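Local coordinates for protein mandelate racemase/muconate lactonizing enzyme (Polaromonas sp., PDB 2OG9) that probably catalyses the racemisation of mandelate or a related reaction that begins with metal-dependent proton abstraction beside a substrate carboxylate, at residues I238-D243 / T263-T268; L183-P188 / L210-N215. All coordinates share one frame; numbering follows the deposited sequence.

How the contacts relate
Both contacts are buried at one side of the same parallel barrel sheet and use neighbouring strands of it. Contact 2 pairs strand 181-184 with strand 210-213, and the next strand along, 238-239, belongs to contact 1. The seam between them is itself probably hydrogen-bonded, with Glu239 N 2.8 Å from Val212 O. Their chemistry differs with their place. Contact 2 is mostly backbone pairing, with leucine and valine on one face, lysine and aspartate on the other, and Val185 and Ala214 packing just past the strand ends. Contact 1 lies at the C-terminal strand ends and in the loops after them, where carboxylates meet; its loops also reach a second subunit.

Contact 1 (I238-D243 / T263-T268); sequences IEEPLD and TGEMLT
Glu240 overlaps Thr263, Glu265 and the selenomethionine Met266, reaching over from the turn that follows strand 238-239. Its chain folds sharply at chi2 (-78°), which brings the carboxylate round to Thr263. There the hydroxyl OG1 donates to Glu240 OE2 at 2.9 Å, arriving from above the carboxylate plane, 69° out of it. Threonine suits this place because its short branched side chain offers a donor to the carboxylate and also packs against Leu276 of helix 270-278. The other oxygen, Glu240 OE1, lies 3.2 Å from CG of Met266, an aliphatic neighbour, and has no polar partner in the model although it is buried. Farther back along the same chain, Glu240 CG sits 3.3 Å from Glu265 OE2.

That same Glu265 oxygen approaches Glu239 OE2 to 2.5 Å. Glu239 is fully extended, CG anti to the backbone N, which gives it the reach to span the gap. The two long chains meet at their carboxylates, crossing at about a right angle with the planes turned 52° apart. Glu239 ends strand 238-239 and Glu265 comes just after the next parallel strand, 261-263, of the TIM barrel, at the C-terminal ends where enolase superfamily members carry their acidic metal ligands; glutamates here are consistent with that role, though the calcium bound in this structure lies elsewhere. Glu239 also stands close to Asp213 of the preceding strand.

Glu265 is presented by a type I turn from Gly264 to Leu267, closed by Leu267 N bonding to Gly264 O at 3.1 Å. Gly264 opens it at a positive phi that glycine accepts readily. Within the turn, Met266 packs on Ala107 of the second subunit; from segment 238-243, Asp243 forms a salt bridge with Arg111 of that subunit.

Contact 2 (L183-P188 / L210-N215); sequences LKVGQP and LMVDAN
Two carbonyl oxygens, Val185 O and Asp213 O, lie only 3.2 Å apart just where the paired strands end, two acceptors with no hydrogen bond between them. Each is engaged differently: Val185 N donates to Asp213 O at 2.8 Å and nearly straight (173°), whereas Val185 O receives a CA-H contact from Ala214 CA at 3.6 Å. Before this point the pairing is regular and parallel. Leu183 spans Val212, its N bonding to Met211 O at 2.7 Å and its O accepting from Asp213 N at 2.9 Å.

Leu183 and Val212 point to one face of the sheet, where Leu183 packs on Val200 of helix 190-204. Val185 extends the apolar surface: its rotation (chi1 -62°) turns CG2 toward Ala214 CB, 4.0 Å away, and the small alanine methyl lets it lie there while the backbones stay close. At Gly186 the backbone leaves no room for a beta carbon beside Ala214 O, and the positive phi independently favours glycine; its N is hydrogen-bonded to Asp193 OD2.

On the other face Lys184 and Asp213 lie side by side, Lys184 CD being 4.2 Å from Asp213 CB. Asp213 directs its charge elsewhere, OD2 forming a salt bridge with Lys182, while OD1 accepts from Asn215 N at 3.0 Å in an Asx turn that fixes the carboxylate as the chain leaves the strand. Strand, helix 190-204 and strand make a right-handed beta-alpha-beta crossover; Lys182 and Lys184 match the Lys-x-Lys pattern of the mandelate racemase group, and Asp213 sits where a metal-binding aspartate is usual, probably marking the active site.

Contact 1 (I238-D243 / T263-T268)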
# COMPACT_ATOMS: atom_id res chain seq x y z
N ILE A 238 -7.13 26.50 10.88
CA ILE A 238 -5.86 27.18 10.65
C ILE A 238 -5.74 27.08 9.13
O ILE A 238 -5.61 25.98 8.58
CB ILE A 238 -4.70 26.46 11.35
CG1 ILE A 238 -4.84 26.62 12.87
CG2 ILE A 238 -3.36 27.02 10.85
CD1 ILE A 238 -3.79 25.88 13.69
N GLU A 239 -5.80 28.23 8.47
CA GLU A 239 -5.77 28.30 7.01
C GLU A 239 -4.41 28.54 6.37
O GLU A 239 -3.64 29.41 6.81
CB GLU A 239 -6.75 29.41 6.59
CG GLU A 239 -6.99 29.58 5.11
CD GLU A 239 -8.03 30.66 4.84
OE1 GLU A 239 -8.95 30.80 5.68
OE2 GLU A 239 -7.94 31.36 3.81
N GLU A 240 -4.12 27.77 5.33
CA GLU A 240 -2.87 27.89 4.58
C GLU A 240 -1.61 28.01 5.44
O GLU A 240 -0.83 28.94 5.28
CB GLU A 240 -2.94 29.09 3.64
CG GLU A 240 -3.82 28.88 2.42
CD GLU A 240 -3.15 28.05 1.35
OE1 GLU A 240 -3.26 28.41 0.16
OE2 GLU A 240 -2.50 27.02 1.69
N PRO A 241 -1.40 27.07 6.37
CA PRO A 241 -0.21 27.16 7.21
C PRO A 241 1.08 26.99 6.41
O PRO A 241 2.13 27.52 6.79
CB PRO A 241 -0.42 26.05 8.23
CG PRO A 241 -1.20 25.01 7.44
CD PRO A 241 -2.20 25.88 6.72
N LEU A 242 1.00 26.26 5.30
CA LEU A 242 2.17 25.98 4.46
C LEU A 242 1.95 26.36 3.00
O LEU A 242 0.87 26.83 2.63
CB LEU A 242 2.50 24.50 4.52
CG LEU A 242 2.79 23.90 5.89
CD1 LEU A 242 2.80 22.38 5.79
CD2 LEU A 242 4.12 24.42 6.41
N ASP A 243 2.97 26.15 2.18
CA ASP A 243 2.86 26.43 0.75
C ASP A 243 1.64 25.66 0.25
O ASP A 243 1.45 24.49 0.60
CB ASP A 243 4.10 25.94 -0.00
CG ASP A 243 3.96 26.10 -1.50
OD1 ASP A 243 4.11 27.24 -2.00
OD2 ASP A 243 3.69 25.10 -2.19
N THR A 263 -7.26 24.55 3.41
CA THR A 263 -6.39 24.94 2.32
C THR A 263 -7.08 24.69 0.98
O THR A 263 -8.15 24.09 0.93
CB THR A 263 -5.06 24.16 2.37
OG1 THR A 263 -4.16 24.66 1.37
CG2 THR A 263 -5.30 22.68 2.14
N GLY A 264 -6.46 25.17 -0.10
CA GLY A 264 -7.02 24.98 -1.43
C GLY A 264 -7.37 26.23 -2.20
O GLY A 264 -7.56 26.18 -3.42
N GLU A 265 -7.44 27.37 -1.52
CA GLU A 265 -7.79 28.63 -2.17
C GLU A 265 -6.87 29.03 -3.32
O GLU A 265 -7.29 29.75 -4.22
CB GLU A 265 -7.84 29.77 -1.14
CG GLU A 265 -6.50 30.06 -0.48
CD GLU A 265 -6.61 31.04 0.68
OE1 GLU A 265 -6.70 32.26 0.45
OE2 GLU A 265 -6.61 30.57 1.85
N MSE A 266 -5.63 28.55 -3.31
CA MSE A 266 -4.69 28.90 -4.37
C MSE A 266 -4.73 27.99 -5.60
O MSE A 266 -4.21 28.36 -6.66
CB MSE A 266 -3.26 28.89 -3.82
CG MSE A 266 -3.03 29.87 -2.68
SE MSE A 266 -3.46 31.67 -3.21
CE MSE A 266 -2.02 31.94 -4.49
N LEU A 267 -5.34 26.82 -5.46
CA LEU A 267 -5.40 25.85 -6.55
C LEU A 267 -6.26 26.32 -7.72
O LEU A 267 -7.23 27.05 -7.54
CB LEU A 267 -5.91 24.51 -5.99
CG LEU A 267 -5.09 24.03 -4.78
CD1 LEU A 267 -5.53 22.63 -4.36
CD2 LEU A 267 -3.60 24.03 -5.13
N THR A 268 -5.89 25.90 -8.93
CA THR A 268 -6.60 26.34 -10.13
C THR A 268 -7.22 25.25 -11.00
O THR A 268 -7.52 25.51 -12.17
CB THR A 268 -5.67 27.19 -11.02
OG1 THR A 268 -4.52 26.43 -11.39
CG2 THR A 268 -5.22 28.43 -10.28

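Contact 2 (L183-P188 / L210-N215)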
# COMPACT_ATOMS: atom_id res chain seq x y z
N LEU A 183 -8.57 35.85 11.60
CA LEU A 183 -7.44 36.72 11.88
C LEU A 183 -6.23 36.36 11.03
O LEU A 183 -5.88 35.18 10.89
CB LEU A 183 -7.05 36.64 13.36
CG LEU A 183 -8.11 37.01 14.39
CD1 LEU A 183 -7.57 36.73 15.79
CD2 LEU A 183 -8.50 38.47 14.24
N LYS A 184 -5.59 37.37 10.47
CA LYS A 184 -4.40 37.17 9.65
C LYS A 184 -3.20 36.97 10.57
O LYS A 184 -3.00 37.74 11.52
CB LYS A 184 -4.15 38.38 8.75
CG LYS A 184 -5.21 38.60 7.68
CD LYS A 184 -5.13 37.54 6.59
CE LYS A 184 -6.10 37.84 5.46
NZ LYS A 184 -5.87 39.21 4.90
N VAL A 185 -2.42 35.93 10.31
CA VAL A 185 -1.23 35.63 11.09
C VAL A 185 -0.12 35.26 10.11
O VAL A 185 -0.29 35.41 8.91
CB VAL A 185 -1.46 34.46 12.07
CG1 VAL A 185 -2.55 34.81 13.07
CG2 VAL A 185 -1.83 33.19 11.30
N GLY A 186 1.00 34.77 10.62
CA GLY A 186 2.08 34.38 9.74
C GLY A 186 3.21 35.38 9.61
O GLY A 186 3.88 35.45 8.58
N GLN A 187 3.42 36.18 10.65
CA GLN A 187 4.50 37.16 10.63
C GLN A 187 5.71 36.57 11.35
O GLN A 187 5.57 35.76 12.26
CB GLN A 187 4.06 38.45 11.32
CG GLN A 187 3.47 38.26 12.71
CD GLN A 187 2.90 39.53 13.28
OE1 GLN A 187 2.23 39.52 14.32
NE2 GLN A 187 3.16 40.66 12.61
N PRO A 188 6.92 36.97 10.93
CA PRO A 188 8.17 36.48 11.53
C PRO A 188 8.17 36.34 13.05
O PRO A 188 8.81 35.44 13.60
CB PRO A 188 9.19 37.49 11.03
CG PRO A 188 8.69 37.78 9.65
CD PRO A 188 7.20 37.95 9.87
N LEU A 210 -13.52 31.62 15.99
CA LEU A 210 -12.31 32.28 15.52
C LEU A 210 -11.46 31.37 14.63
O LEU A 210 -11.31 30.18 14.92
CB LEU A 210 -11.44 32.73 16.69
CG LEU A 210 -11.96 33.78 17.68
CD1 LEU A 210 -10.86 34.08 18.68
CD2 LEU A 210 -12.38 35.05 16.95
N MSE A 211 -10.92 31.93 13.56
CA MSE A 211 -10.05 31.19 12.66
C MSE A 211 -8.85 32.05 12.31
O MSE A 211 -8.92 33.27 12.43
CB MSE A 211 -10.79 30.76 11.37
CG MSE A 211 -11.71 31.80 10.75
SE MSE A 211 -13.51 31.69 11.47
CE MSE A 211 -14.39 30.61 10.10
N VAL A 212 -7.75 31.43 11.90
CA VAL A 212 -6.57 32.19 11.52
C VAL A 212 -6.12 31.80 10.12
O VAL A 212 -6.39 30.68 9.65
CB VAL A 212 -5.40 31.99 12.52
CG1 VAL A 212 -5.82 32.42 13.92
CG2 VAL A 212 -4.94 30.54 12.52
N ASP A 213 -5.45 32.73 9.45
CA ASP A 213 -4.96 32.53 8.09
C ASP A 213 -3.47 32.89 8.08
O ASP A 213 -3.12 34.05 8.31
CB ASP A 213 -5.73 33.45 7.14
CG ASP A 213 -5.47 33.15 5.68
OD1 ASP A 213 -4.48 32.46 5.35
OD2 ASP A 213 -6.28 33.62 4.85
N ALA A 214 -2.61 31.91 7.82
CA ALA A 214 -1.16 32.14 7.82
C ALA A 214 -0.63 32.51 6.44
O ALA A 214 0.55 32.86 6.30
CB ALA A 214 -0.43 30.91 8.35
N ASN A 215 -1.49 32.42 5.43
CA ASN A 215 -1.13 32.75 4.05
C ASN A 215 0.20 32.17 3.56
O ASN A 215 1.05 32.90 3.06
CB ASN A 215 -1.13 34.27 3.86
CG ASN A 215 -2.45 34.91 4.25
OD1 ASN A 215 -2.81 34.94 5.43
ND2 ASN A 215 -3.18 35.41 3.26